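Local atomic coordinates of uncharacterized protein MJ1460 (Methanocaldococcus jannaschii DSM 2661, PDB entry 2OSO), a protein that is of unknown function but carries a zinc-binding V4R domain of the vinyl-4-reductase family, and so may serve as a small-molecule sensing or binding module. Residues P97-L102 and K150-V155; P115-I120 and V141-Q146; K67-L72 and L84-N89; I56-G61 and I123-L128. The protein carries 3 engineered substitutions. All coordinates share one frame; numbering follows the deposited sequence.

Interaction 1: residues P97-L102 and K150-V155; sequences PYKIKL and KCVFEV. With ZN (zinc ion), chain B.
Y98, I100 and L102 face V155, F153 and C151 as the hydrogen-bonded pairs of two antiparallel neighbours in the sheet, and each pair is closed by two backbone bonds. In the middle pair, F153 N meets I100 O at 2.8 Å. Weaker CA-H...O contacts fill in between, such as K99 CA to F153 O at 3.3 Å. Apolar contacts run along the face that carries these pairs: I100 CD1 lies 3.8 Å from V155 CG2, and L102 CB abuts the edge of the F153 ring, 3.8 Å from CE1. The other face is charged but backed by methylenes. K101 lies alongside V152, its CD 3.9 Å from CG2, and K99 CD comes to 4.2 Å from V152 CG1. Beyond it K99 bends at its last torsion (chi4 -75°) to form a salt bridge from NZ to E154 OE2 at 3.5 Å. A serine in place of V152 would probably cost both lysine chains the methyls they rest on and leave K101 above all freer to swing. The strand pair is thus amphipathic: its apolar face packs on helix 118-132 and ends at C151 SG, 2.3 Å from the zinc.

Interaction 2: residues P115-I120 and V141-Q146; sequences PIHDFI and VECVSQ. With ZN (zinc ion), chain B.
P115 and C143 bring the two backbones to 5.1 Å between their CA atoms, where an inverse gamma turn centred on H117 leads into helix 118-132 and a short 3-10 turn follows strand 135-142. Together they supply half of a His-Glu-Cys2 zinc site, which E140 and C151 complete. H117 gives ND1 to the metal at 2.0 Å, while C143 SG binds it at 2.4 Å. The sulfur is put there by a chi1 of -180°, opposite the backbone N of C143. It also accepts two N-H groups, I116 N from across the contact at 3.5 Å and S145 N from its own turn; such N-H...S bonds would be expected to spread the negative charge of a metal-bound thiolate. I116 lays CG1 over one face of the H117 imidazole, offset toward the rim, and its CD1 turns to the side chain of S145, whose OG is held by V110 O. H117 NE2 bonds to P106 O, so both ring nitrogens are engaged and the ring's rotation is fixed. The ring of P115 rests against C143, with CB 3.9 Å from CB. K7 of the second subunit binds P115 O and D118, tying this corner to the dimer. Q146 reaches across the turn: its OE1 takes the C143 N-H at 2.9 Å from above the carbonyl plane, and its NE2 lies 3.6 Å from P115 CD.

Interaction 3: residues K67-L72 and L84-N89; sequences KNIEEL and LEIDEN
Near-straight torsions (chi1 170°, chi2 174°) carry the E88 side chain from the start of helix 88-93 to I69, while I69, with chi1 at -66°, swings CG1 beside its own N and leaves CG2 directed at I86. The side chains of E88 and I69 run antiparallel past one another, and OE1 of E88 comes within 3.6 Å of I69 CB. The carboxylate makes no direct bond to helix 69-79; it reaches the first turn through two waters. One accepts from I69 N and donates to E88 OE2 at 3.0 Å, and the other accepts from E70 N and donates to E88 OE1 at 2.8 Å. A negative group beside these N-terminal amides is probably favoured by the helix dipole. With an alanine in place of E88, both waters would probably lose their acceptor, and I69 CB and CG1 would lose the chain that packs along them. The same helix start is capped by N68, whose OD1 accepts from E71 N nearly in line with its C=O bond, and E71 OE1 in turn holds K67 N. Deeper in, the contact turns apolar. I69 CG2 meets I86 CB at 3.8 Å. L72 sets CG 3.7 Å from L84 CD2 and turns CD2 to I86, whose side chain runs roughly perpendicular to its own, with CD1 4.0 Å away. These side chains join helix 69-79 to the edge strand 83-85, with L84 also touching L102 and I86 touching I100 of strand 98-103, and with helix 118-132 packed alongside through L124, C127, I131 and F132.

Interaction 4: residues I56-G61 and I123-L128; sequences IGEEFG and ILAGCL
G57 and I123 press their backbones together until the CA atoms are 4.2 Å apart, and E58 and G126 come almost as near beside them. In this tight stretch backbone meets backbone. I123 CA donates a CA-H...O contact to G57 O at 3.2 Å, with an angle of 143° at the hydrogen. The carbonyl O of E58 faces the bare CA of G126. The axes of 56-61 and 123-128 approach to 6.4 Å, with 36° between their directions. Such closeness needs glycine. A beta carbon on G126 would fall 2.2 Å from E58 O, and one on G61 would fall 2.5 Å from I123 O. G57 and G61, four residues apart on one face of helix 53-64, form a GxxxG motif, the familiar means by which helices of near-parallel direction pack at short range, and here it receives helix 118-132, which packs against the sheet. C127 adds its sulfur, with SG 3.6 Å from G61 O. On one flank of the glycine groove the packing remains buried but passes to side chains. F60 and I123 project alongside each other in a common direction; the I123 chi1 of -71° sets CG1 over G57 and carries CD1 to 3.9 Å from F60 CD1. F60 continues into an edge-to-face pair with F119 and reaches L35 of the second subunit. The other flank is looser and partly open to solvent: there E58 runs out extended, touching A125 merely through CG, 4.3 Å from CB.

Overall arrangement
Interactions 3 and 4 are buried contacts, interaction 4 nearest the centre of the chain, whereas interactions 1 and 2 are only partly buried. Interactions 1 and 2 share the zinc: strands 135-142 and 151-158 are neighbours, with V152 bonded to V141 and E142. Interaction 3 extends the same sheet on its other side, where E85 bonds K101 and pairs with K150. Helix 118-132 serves interactions 2 and 4, and its L124 and L128 pack on interactions 1 and 3. The chemistry follows place: regular backbone bonding in the sheet, metal coordination at its end, water-relayed charge bordering leucines and isoleucines at its edge, and glycine-to-backbone packing in the helical interior. Interactions 2 and 4 also touch the second subunit.

Interaction 1: residues P97-L102 and K150-V155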
loop_
_atom_site.group_PDB
_atom_site.type_symbol
_atom_site.label_atom_id
_atom_site.label_comp_id
_atom_site.label_asym_id
_atom_site.label_seq_id
_atom_site.Cartn_x
_atom_site.Cartn_y
_atom_site.Cartn_z
ATOM N N PRO A 97 4.326 31.655 4.041
ATOM C CA PRO A 97 4.157 30.325 3.439
ATOM C C PRO A 97 4.893 30.162 2.099
ATOM O O PRO A 97 5.138 31.152 1.395
ATOM C CB PRO A 97 2.641 30.242 3.245
ATOM C CG PRO A 97 2.197 31.639 3.120
ATOM C CD PRO A 97 3.094 32.461 3.951
ATOM N N TYR A 98 5.242 28.925 1.768
ATOM C CA TYR A 98 5.918 28.587 0.529
ATOM C C TYR A 98 4.976 27.825 -0.377
ATOM O O TYR A 98 3.860 27.469 0.011
ATOM C CB TYR A 98 7.153 27.693 0.823
ATOM C CG TYR A 98 7.976 28.127 2.022
ATOM C CD1 TYR A 98 8.773 29.261 1.966
ATOM C CD2 TYR A 98 7.979 27.383 3.202
ATOM C CE1 TYR A 98 9.493 29.679 3.029
ATOM C CE2 TYR A 98 8.733 27.780 4.305
ATOM C CZ TYR A 98 9.503 28.951 4.213
ATOM O OH TYR A 98 10.286 29.403 5.250
ATOM N N LYS A 99 5.436 27.556 -1.586
ATOM C CA LYS A 99 4.687 26.760 -2.526
ATOM C C LYS A 99 5.632 25.764 -3.101
ATOM O O LYS A 99 6.769 26.095 -3.406
ATOM C CB LYS A 99 4.086 27.610 -3.646
ATOM C CG LYS A 99 2.939 28.491 -3.162
ATOM C CD LYS A 99 2.027 28.851 -4.299
ATOM C CE LYS A 99 1.231 30.135 -4.049
ATOM N NZ LYS A 99 0.120 29.947 -3.092
ATOM N N ILE A 100 5.153 24.540 -3.233
ATOM C CA ILE A 100 5.882 23.484 -3.906
ATOM C C ILE A 100 4.932 22.755 -4.862
ATOM O O ILE A 100 3.718 22.740 -4.679
ATOM C CB ILE A 100 6.563 22.512 -2.883
ATOM C CG1 ILE A 100 5.584 21.711 -2.089
ATOM C CG2 ILE A 100 7.359 23.278 -1.856
ATOM C CD1 ILE A 100 6.305 21.026 -0.849
ATOM N N LYS A 101 5.490 22.163 -5.903
ATOM C CA LYS A 101 4.662 21.563 -6.928
ATOM C C LYS A 101 5.039 20.101 -7.116
ATOM O O LYS A 101 6.178 19.691 -6.890
ATOM C CB LYS A 101 4.775 22.330 -8.234
ATOM C CG LYS A 101 4.439 23.866 -8.172
ATOM C CD LYS A 101 4.074 24.373 -9.604
ATOM C CE LYS A 101 3.969 25.922 -9.776
ATOM N NZ LYS A 101 3.858 26.349 -11.248
ATOM N N LEU A 102 4.067 19.314 -7.537
ATOM C CA LEU A 102 4.319 17.964 -7.992
ATOM C C LEU A 102 3.872 17.682 -9.472
ATOM O O LEU A 102 2.736 17.968 -9.910
ATOM C CB LEU A 102 3.734 16.976 -6.981
ATOM C CG LEU A 102 3.966 15.479 -7.209
ATOM C CD1 LEU A 102 5.414 15.002 -6.961
ATOM C CD2 LEU A 102 2.970 14.739 -6.293
ATOM N N LYS A 150 0.114 20.394 -13.038
ATOM C CA LYS A 150 0.929 20.026 -11.904
ATOM C C LYS A 150 0.041 20.200 -10.683
ATOM O O LYS A 150 -0.889 21.012 -10.714
ATOM C CB LYS A 150 2.141 20.968 -11.792
ATOM C CG LYS A 150 3.058 20.993 -13.016
ATOM C CD LYS A 150 4.303 21.762 -12.717
ATOM C CE LYS A 150 5.179 21.925 -13.920
ATOM N NZ LYS A 150 6.181 22.946 -13.568
ATOM N N CYS A 151 0.301 19.440 -9.618
ATOM C CA CYS A 151 -0.322 19.723 -8.316
ATOM C C CYS A 151 0.496 20.800 -7.607
ATOM O O CYS A 151 1.730 20.839 -7.758
ATOM C CB CYS A 151 -0.416 18.484 -7.456
ATOM S SG CYS A 151 -1.248 16.971 -8.187
ATOM N N VAL A 152 -0.185 21.630 -6.820
ATOM C CA VAL A 152 0.423 22.719 -6.077
ATOM C C VAL A 152 0.013 22.657 -4.609
ATOM O O VAL A 152 -1.168 22.597 -4.263
ATOM C CB VAL A 152 0.063 24.079 -6.655
ATOM C CG1 VAL A 152 0.723 25.201 -5.827
ATOM C CG2 VAL A 152 0.450 24.175 -8.128
ATOM N N PHE A 153 1.037 22.703 -3.765
ATOM C CA PHE A 153 0.892 22.635 -2.314
ATOM C C PHE A 153 1.399 23.928 -1.660
ATOM O O PHE A 153 2.522 24.377 -1.922
ATOM C CB PHE A 153 1.664 21.442 -1.769
ATOM C CG PHE A 153 1.274 20.091 -2.392
ATOM C CD1 PHE A 153 1.890 19.648 -3.572
ATOM C CD2 PHE A 153 0.346 19.266 -1.781
ATOM C CE1 PHE A 153 1.567 18.388 -4.139
ATOM C CE2 PHE A 153 -0.012 18.000 -2.364
ATOM C CZ PHE A 153 0.636 17.555 -3.514
ATOM N N GLU A 154 0.565 24.469 -0.779
ATOM C CA GLU A 154 0.871 25.605 0.092
ATOM C C GLU A 154 1.483 25.077 1.417
ATOM O O GLU A 154 0.858 24.214 2.083
ATOM C CB GLU A 154 -0.464 26.261 0.412
ATOM C CG GLU A 154 -0.535 27.706 0.539
ATOM C CD GLU A 154 -1.987 28.156 0.271
ATOM O OE1 GLU A 154 -2.914 27.529 0.882
ATOM O OE2 GLU A 154 -2.210 29.039 -0.592
ATOM N N VAL A 155 2.692 25.553 1.771
ATOM C CA VAL A 155 3.413 25.101 2.984
ATOM C C VAL A 155 3.453 26.218 4.009
ATOM O O VAL A 155 4.013 27.288 3.739
ATOM C CB VAL A 155 4.890 24.659 2.700
ATOM C CG1 VAL A 155 5.587 24.141 4.013
ATOM C CG2 VAL A 155 4.946 23.611 1.614
HETATM ZN ZN ZN B . -2.941 16.575 -6.695
#

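Interaction 2: residues P115-I120 and V141-Q146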
loop_
_atom_site.group_PDB
_atom_site.type_symbol
_atom_site.label_atom_id
_atom_site.label_comp_id
_atom_site.label_asym_id
_atom_site.label_seq_id
_atom_site.Cartn_x
_atom_site.Cartn_y
_atom_site.Cartn_z
ATOM N N PRO A 115 -8.986 18.978 -4.822
ATOM C CA PRO A 115 -7.660 18.312 -4.817
ATOM C C PRO A 115 -7.696 16.966 -4.108
ATOM O O PRO A 115 -8.421 16.854 -3.081
ATOM C CB PRO A 115 -6.771 19.343 -4.083
ATOM C CG PRO A 115 -7.363 20.577 -4.264
ATOM C CD PRO A 115 -8.869 20.338 -4.254
ATOM N N ILE A 116 -6.893 15.971 -4.564
ATOM C CA ILE A 116 -7.052 14.579 -4.088
ATOM C C ILE A 116 -5.882 14.004 -3.290
ATOM O O ILE A 116 -6.027 12.963 -2.766
ATOM C CB ILE A 116 -7.475 13.560 -5.204
ATOM C CG1 ILE A 116 -6.436 13.448 -6.351
ATOM C CG2 ILE A 116 -8.894 14.011 -5.843
ATOM C CD1 ILE A 116 -6.623 12.273 -7.257
ATOM N N HIS A 117 -4.750 14.681 -3.249
ATOM C CA HIS A 117 -3.504 14.048 -2.872
ATOM C C HIS A 117 -3.241 14.379 -1.391
ATOM O O HIS A 117 -2.190 14.912 -1.042
ATOM C CB HIS A 117 -2.380 14.475 -3.792
ATOM C CG HIS A 117 -2.439 13.865 -5.154
ATOM N ND1 HIS A 117 -2.826 14.568 -6.279
ATOM C CD2 HIS A 117 -2.322 12.578 -5.549
ATOM C CE1 HIS A 117 -2.811 13.763 -7.331
ATOM N NE2 HIS A 117 -2.518 12.545 -6.910
ATOM N N ASP A 118 -4.205 13.993 -0.539
ATOM C CA ASP A 118 -4.138 14.201 0.920
ATOM C C ASP A 118 -2.984 13.421 1.588
ATOM O O ASP A 118 -2.357 13.958 2.502
ATOM C CB ASP A 118 -5.396 13.735 1.633
ATOM C CG ASP A 118 -6.582 14.612 1.403
ATOM O OD1 ASP A 118 -6.562 15.471 0.501
ATOM O OD2 ASP A 118 -7.555 14.382 2.140
ATOM N N PHE A 119 -2.809 12.157 1.199
ATOM C CA PHE A 119 -1.664 11.326 1.674
ATOM C C PHE A 119 -0.325 11.981 1.325
ATOM O O PHE A 119 0.523 12.166 2.203
ATOM C CB PHE A 119 -1.782 9.886 1.129
ATOM C CG PHE A 119 -0.652 8.992 1.503
ATOM C CD1 PHE A 119 -0.408 8.693 2.839
ATOM C CD2 PHE A 119 0.113 8.365 0.538
ATOM C CE1 PHE A 119 0.656 7.872 3.180
ATOM C CE2 PHE A 119 1.150 7.516 0.912
ATOM C CZ PHE A 119 1.380 7.256 2.237
ATOM N N ILE A 120 -0.141 12.405 0.075
ATOM C CA ILE A 120 1.104 13.097 -0.340
ATOM C C ILE A 120 1.328 14.419 0.464
ATOM O O ILE A 120 2.439 14.736 0.911
ATOM C CB ILE A 120 1.130 13.367 -1.905
ATOM C CG1 ILE A 120 1.411 12.061 -2.695
ATOM C CG2 ILE A 120 2.131 14.514 -2.211
ATOM C CD1 ILE A 120 1.298 12.153 -4.233
ATOM N N VAL A 141 -3.708 23.072 -3.048
ATOM C CA VAL A 141 -4.603 24.114 -3.539
ATOM C C VAL A 141 -4.870 23.976 -5.027
ATOM O O VAL A 141 -5.823 24.556 -5.522
ATOM C CB VAL A 141 -4.011 25.531 -3.189
ATOM C CG1 VAL A 141 -3.819 25.718 -1.624
ATOM C CG2 VAL A 141 -2.655 25.757 -3.927
ATOM N N GLU A 142 -4.022 23.267 -5.770
ATOM C CA GLU A 142 -4.350 22.908 -7.175
ATOM C C GLU A 142 -3.926 21.459 -7.421
ATOM O O GLU A 142 -2.964 20.979 -6.814
ATOM C CB GLU A 142 -3.641 23.803 -8.217
ATOM C CG GLU A 142 -3.677 25.278 -7.997
ATOM C CD GLU A 142 -2.894 26.069 -9.076
ATOM O OE1 GLU A 142 -2.490 25.509 -10.120
ATOM O OE2 GLU A 142 -2.663 27.266 -8.861
ATOM N N CYS A 143 -4.585 20.774 -8.346
ATOM C CA CYS A 143 -4.324 19.310 -8.507
ATOM C C CYS A 143 -4.540 18.887 -9.976
ATOM O O CYS A 143 -5.398 19.428 -10.653
ATOM C CB CYS A 143 -5.241 18.560 -7.548
ATOM S SG CYS A 143 -5.141 16.766 -7.518
ATOM N N VAL A 144 -3.717 17.949 -10.439
ATOM C CA VAL A 144 -3.784 17.374 -11.790
ATOM C C VAL A 144 -5.184 16.803 -12.051
ATOM O O VAL A 144 -5.721 16.882 -13.166
ATOM C CB VAL A 144 -2.652 16.300 -11.973
ATOM C CG1 VAL A 144 -2.808 15.502 -13.295
ATOM C CG2 VAL A 144 -1.300 16.970 -11.895
ATOM N N SER A 145 -5.811 16.291 -10.995
ATOM C CA SER A 145 -7.126 15.680 -11.159
ATOM C C SER A 145 -8.232 16.723 -11.326
ATOM O O SER A 145 -9.363 16.377 -11.682
ATOM C CB SER A 145 -7.387 14.689 -10.018
ATOM O OG SER A 145 -6.515 13.559 -10.129
ATOM N N GLN A 146 -7.897 18.000 -11.118
ATOM C CA GLN A 146 -8.777 19.116 -11.530
ATOM C C GLN A 146 -8.576 19.557 -12.986
ATOM O O GLN A 146 -9.245 20.465 -13.438
ATOM C CB GLN A 146 -8.579 20.360 -10.662
ATOM C CG GLN A 146 -8.715 20.147 -9.137
ATOM C CD GLN A 146 -8.304 21.414 -8.377
ATOM O OE1 GLN A 146 -7.232 21.951 -8.614
ATOM N NE2 GLN A 146 -9.174 21.907 -7.489
HETATM ZN ZN ZN B . -2.941 16.575 -6.695
#

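Interaction 3: residues K67-L72 and L84-N89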
loop_
_atom_site.group_PDB
_atom_site.type_symbol
_atom_site.label_atom_id
_atom_site.label_comp_id
_atom_site.label_asym_id
_atom_site.label_seq_id
_atom_site.Cartn_x
_atom_site.Cartn_y
_atom_site.Cartn_z
ATOM N N LYS A 67 17.032 13.866 5.042
ATOM C CA LYS A 67 17.900 14.837 5.713
ATOM C C LYS A 67 17.882 16.212 5.030
ATOM O O LYS A 67 18.339 17.227 5.596
ATOM C CB LYS A 67 19.308 14.283 5.811
ATOM C CG LYS A 67 19.391 13.011 6.708
ATOM N N ASN A 68 17.365 16.264 3.810
ATOM C CA ASN A 68 17.391 17.516 3.068
ATOM C C ASN A 68 16.422 17.459 1.909
ATOM O O ASN A 68 15.745 16.438 1.689
ATOM C CB ASN A 68 18.847 17.892 2.640
ATOM C CG ASN A 68 19.544 16.831 1.783
ATOM O OD1 ASN A 68 18.981 16.303 0.824
ATOM N ND2 ASN A 68 20.833 16.568 2.097
ATOM N N ILE A 69 16.264 18.579 1.239
ATOM C CA ILE A 69 15.330 18.675 0.124
ATOM C C ILE A 69 15.774 17.755 -1.001
ATOM O O ILE A 69 14.945 17.122 -1.623
ATOM C CB ILE A 69 15.193 20.129 -0.372
ATOM C CG1 ILE A 69 14.554 21.023 0.693
ATOM C CG2 ILE A 69 14.413 20.225 -1.673
ATOM C CD1 ILE A 69 13.261 20.626 1.217
ATOM N N GLU A 70 17.085 17.587 -1.234
ATOM C CA GLU A 70 17.468 16.759 -2.384
ATOM C C GLU A 70 17.013 15.308 -2.142
ATOM O O GLU A 70 16.493 14.648 -3.036
ATOM C CB GLU A 70 18.967 16.884 -2.716
ATOM C CG GLU A 70 19.307 16.901 -4.242
ATOM C CD GLU A 70 18.336 17.750 -5.142
ATOM O OE1 GLU A 70 18.017 18.934 -4.821
ATOM O OE2 GLU A 70 17.890 17.211 -6.195
ATOM N N GLU A 71 17.176 14.837 -0.906
ATOM C CA GLU A 71 16.766 13.509 -0.501
ATOM C C GLU A 71 15.236 13.341 -0.565
ATOM O O GLU A 71 14.740 12.290 -0.978
ATOM C CB GLU A 71 17.307 13.206 0.921
ATOM C CG GLU A 71 17.178 11.764 1.293
ATOM C CD GLU A 71 18.032 11.328 2.525
ATOM O OE1 GLU A 71 18.619 12.151 3.251
ATOM O OE2 GLU A 71 18.079 10.113 2.764
ATOM N N LEU A 72 14.503 14.377 -0.184
ATOM C CA LEU A 72 13.034 14.380 -0.334
ATOM C C LEU A 72 12.616 14.149 -1.797
ATOM O O LEU A 72 11.689 13.361 -2.103
ATOM C CB LEU A 72 12.460 15.704 0.193
ATOM C CG LEU A 72 10.936 15.942 0.167
ATOM C CD1 LEU A 72 10.116 14.717 0.541
ATOM C CD2 LEU A 72 10.594 17.099 1.063
ATOM N N LEU A 84 9.021 16.254 -7.751
ATOM C CA LEU A 84 8.728 17.262 -6.771
ATOM C C LEU A 84 9.572 18.510 -7.117
ATOM O O LEU A 84 10.772 18.422 -7.292
ATOM C CB LEU A 84 9.099 16.695 -5.389
ATOM C CG LEU A 84 8.468 17.189 -4.102
ATOM C CD1 LEU A 84 6.957 17.299 -4.229
ATOM C CD2 LEU A 84 8.908 16.279 -2.878
ATOM N N GLU A 85 8.908 19.649 -7.260
ATOM C CA GLU A 85 9.554 20.919 -7.570
ATOM C C GLU A 85 9.607 21.765 -6.301
ATOM O O GLU A 85 8.581 22.234 -5.814
ATOM C CB GLU A 85 8.806 21.638 -8.704
ATOM C CG GLU A 85 8.738 20.815 -9.978
ATOM C CD GLU A 85 7.959 21.456 -11.139
ATOM O OE1 GLU A 85 7.513 22.630 -11.062
ATOM O OE2 GLU A 85 7.801 20.738 -12.148
ATOM N N ILE A 86 10.814 21.942 -5.774
ATOM C CA ILE A 86 11.070 22.725 -4.544
ATOM C C ILE A 86 12.338 23.531 -4.765
ATOM O O ILE A 86 13.385 22.955 -5.064
ATOM C CB ILE A 86 11.315 21.821 -3.284
ATOM C CG1 ILE A 86 10.369 20.603 -3.267
ATOM C CG2 ILE A 86 11.247 22.651 -2.001
ATOM C CD1 ILE A 86 10.309 19.824 -1.909
ATOM N N ASP A 87 12.235 24.851 -4.627
ATOM C CA ASP A 87 13.385 25.748 -4.650
ATOM C C ASP A 87 13.886 25.935 -3.220
ATOM O O ASP A 87 13.383 26.777 -2.486
ATOM C CB ASP A 87 12.960 27.083 -5.247
ATOM C CG ASP A 87 14.156 28.038 -5.518
ATOM O OD1 ASP A 87 15.234 27.832 -4.921
ATOM O OD2 ASP A 87 13.995 28.990 -6.333
ATOM N N GLU A 88 14.906 25.172 -2.847
ATOM C CA GLU A 88 15.449 25.179 -1.495
ATOM C C GLU A 88 16.118 26.496 -1.066
ATOM O O GLU A 88 15.971 26.948 0.070
ATOM C CB GLU A 88 16.477 24.069 -1.421
ATOM C CG GLU A 88 17.321 24.052 -0.202
ATOM C CD GLU A 88 18.193 22.824 -0.171
ATOM O OE1 GLU A 88 18.150 22.035 -1.149
ATOM O OE2 GLU A 88 18.901 22.653 0.823
ATOM N N ASN A 89 16.883 27.086 -1.963
ATOM C CA ASN A 89 17.531 28.359 -1.656
ATOM C C ASN A 89 16.515 29.496 -1.416
ATOM O O ASN A 89 16.727 30.370 -0.568
ATOM C CB ASN A 89 18.564 28.688 -2.736
ATOM C CG ASN A 89 19.883 27.916 -2.529
ATOM O OD1 ASN A 89 20.020 27.124 -1.575
ATOM N ND2 ASN A 89 20.866 28.170 -3.404
HETATM O O HOH W 1 17.348 21.027 2.749
HETATM O O HOH W 2 19.262 19.500 -0.475
#

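Interaction 4: residues I56-G61 and I123-L128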
loop_
_atom_site.group_PDB
_atom_site.type_symbol
_atom_site.label_atom_id
_atom_site.label_comp_id
_atom_site.label_asym_id
_atom_site.label_seq_id
_atom_site.Cartn_x
_atom_site.Cartn_y
_atom_site.Cartn_z
ATOM N N ILE A 56 -1.853 9.911 8.442
ATOM C CA ILE A 56 -0.977 8.807 8.092
ATOM C C ILE A 56 0.229 9.206 7.217
ATOM O O ILE A 56 1.341 8.721 7.415
ATOM C CB ILE A 56 -1.786 7.618 7.432
ATOM C CG1 ILE A 56 -2.931 7.140 8.331
ATOM C CG2 ILE A 56 -0.846 6.445 7.101
ATOM C CD1 ILE A 56 -2.407 6.408 9.613
ATOM N N GLY A 57 0.024 10.042 6.208
ATOM C CA GLY A 57 1.113 10.631 5.432
ATOM C C GLY A 57 2.107 11.394 6.290
ATOM O O GLY A 57 3.323 11.199 6.150
ATOM N N GLU A 58 1.615 12.187 7.240
ATOM C CA GLU A 58 2.542 12.829 8.219
ATOM C C GLU A 58 3.454 11.832 8.878
ATOM O O GLU A 58 4.667 12.013 8.916
ATOM C CB GLU A 58 1.817 13.640 9.307
ATOM C CG GLU A 58 1.007 14.822 8.768
ATOM C CD GLU A 58 0.326 15.567 9.881
ATOM O OE1 GLU A 58 -0.748 15.106 10.299
ATOM O OE2 GLU A 58 0.872 16.598 10.334
ATOM N N GLU A 59 2.877 10.746 9.395
ATOM C CA GLU A 59 3.684 9.709 10.085
ATOM C C GLU A 59 4.633 8.967 9.143
ATOM O O GLU A 59 5.729 8.643 9.525
ATOM C CB GLU A 59 2.780 8.680 10.795
ATOM C CG GLU A 59 1.941 9.250 11.896
ATOM C CD GLU A 59 2.742 9.705 13.125
ATOM O OE1 GLU A 59 3.989 9.539 13.235
ATOM O OE2 GLU A 59 2.074 10.261 14.003
ATOM N N PHE A 60 4.160 8.704 7.929
ATOM C CA PHE A 60 4.913 8.083 6.842
ATOM C C PHE A 60 6.146 8.926 6.526
ATOM O O PHE A 60 7.268 8.406 6.543
ATOM C CB PHE A 60 3.990 7.934 5.649
ATOM C CG PHE A 60 4.467 6.987 4.597
ATOM C CD1 PHE A 60 5.298 7.430 3.602
ATOM C CD2 PHE A 60 3.988 5.660 4.560
ATOM C CE1 PHE A 60 5.690 6.580 2.567
ATOM C CE2 PHE A 60 4.365 4.818 3.584
ATOM C CZ PHE A 60 5.226 5.255 2.568
ATOM N N GLY A 61 5.923 10.229 6.397
ATOM C CA GLY A 61 6.970 11.229 6.164
ATOM C C GLY A 61 8.035 11.237 7.225
ATOM O O GLY A 61 9.238 11.211 6.917
ATOM N N ILE A 123 2.562 13.507 3.776
ATOM C CA ILE A 123 3.981 13.082 3.650
ATOM C C ILE A 123 4.896 14.323 3.646
ATOM O O ILE A 123 5.903 14.378 4.337
ATOM C CB ILE A 123 4.247 12.292 2.411
ATOM C CG1 ILE A 123 3.593 10.887 2.523
ATOM C CG2 ILE A 123 5.783 12.101 2.252
ATOM C CD1 ILE A 123 3.683 10.104 1.185
ATOM N N LEU A 124 4.504 15.314 2.885
ATOM C CA LEU A 124 5.295 16.542 2.703
ATOM C C LEU A 124 5.413 17.306 4.008
ATOM O O LEU A 124 6.485 17.781 4.345
ATOM C CB LEU A 124 4.675 17.417 1.611
ATOM C CG LEU A 124 4.931 16.952 0.179
ATOM C CD1 LEU A 124 4.080 17.801 -0.766
ATOM C CD2 LEU A 124 6.404 16.971 -0.192
ATOM N N ALA A 125 4.337 17.360 4.783
ATOM C CA ALA A 125 4.381 18.014 6.080
ATOM C C ALA A 125 5.338 17.318 7.023
ATOM O O ALA A 125 6.095 17.975 7.753
ATOM C CB ALA A 125 2.967 18.075 6.721
ATOM N N GLY A 126 5.278 15.977 7.012
ATOM C CA GLY A 126 6.100 15.183 7.881
ATOM C C GLY A 126 7.564 15.261 7.523
ATOM O O GLY A 126 8.427 15.348 8.420
ATOM N N CYS A 127 7.868 15.180 6.225
ATOM C CA CYS A 127 9.244 15.267 5.738
ATOM C C CYS A 127 9.896 16.632 5.987
ATOM O O CYS A 127 11.050 16.712 6.370
ATOM C CB CYS A 127 9.355 14.925 4.257
ATOM S SG CYS A 127 9.055 13.200 3.886
ATOM N N LEU A 128 9.137 17.688 5.767
ATOM C CA LEU A 128 9.607 19.063 5.991
ATOM C C LEU A 128 9.874 19.357 7.454
ATOM O O LEU A 128 10.801 20.108 7.764
ATOM C CB LEU A 128 8.593 20.062 5.467
ATOM C CG LEU A 128 8.544 20.130 3.930
ATOM C CD1 LEU A 128 7.292 20.949 3.502
ATOM C CD2 LEU A 128 9.816 20.710 3.361
#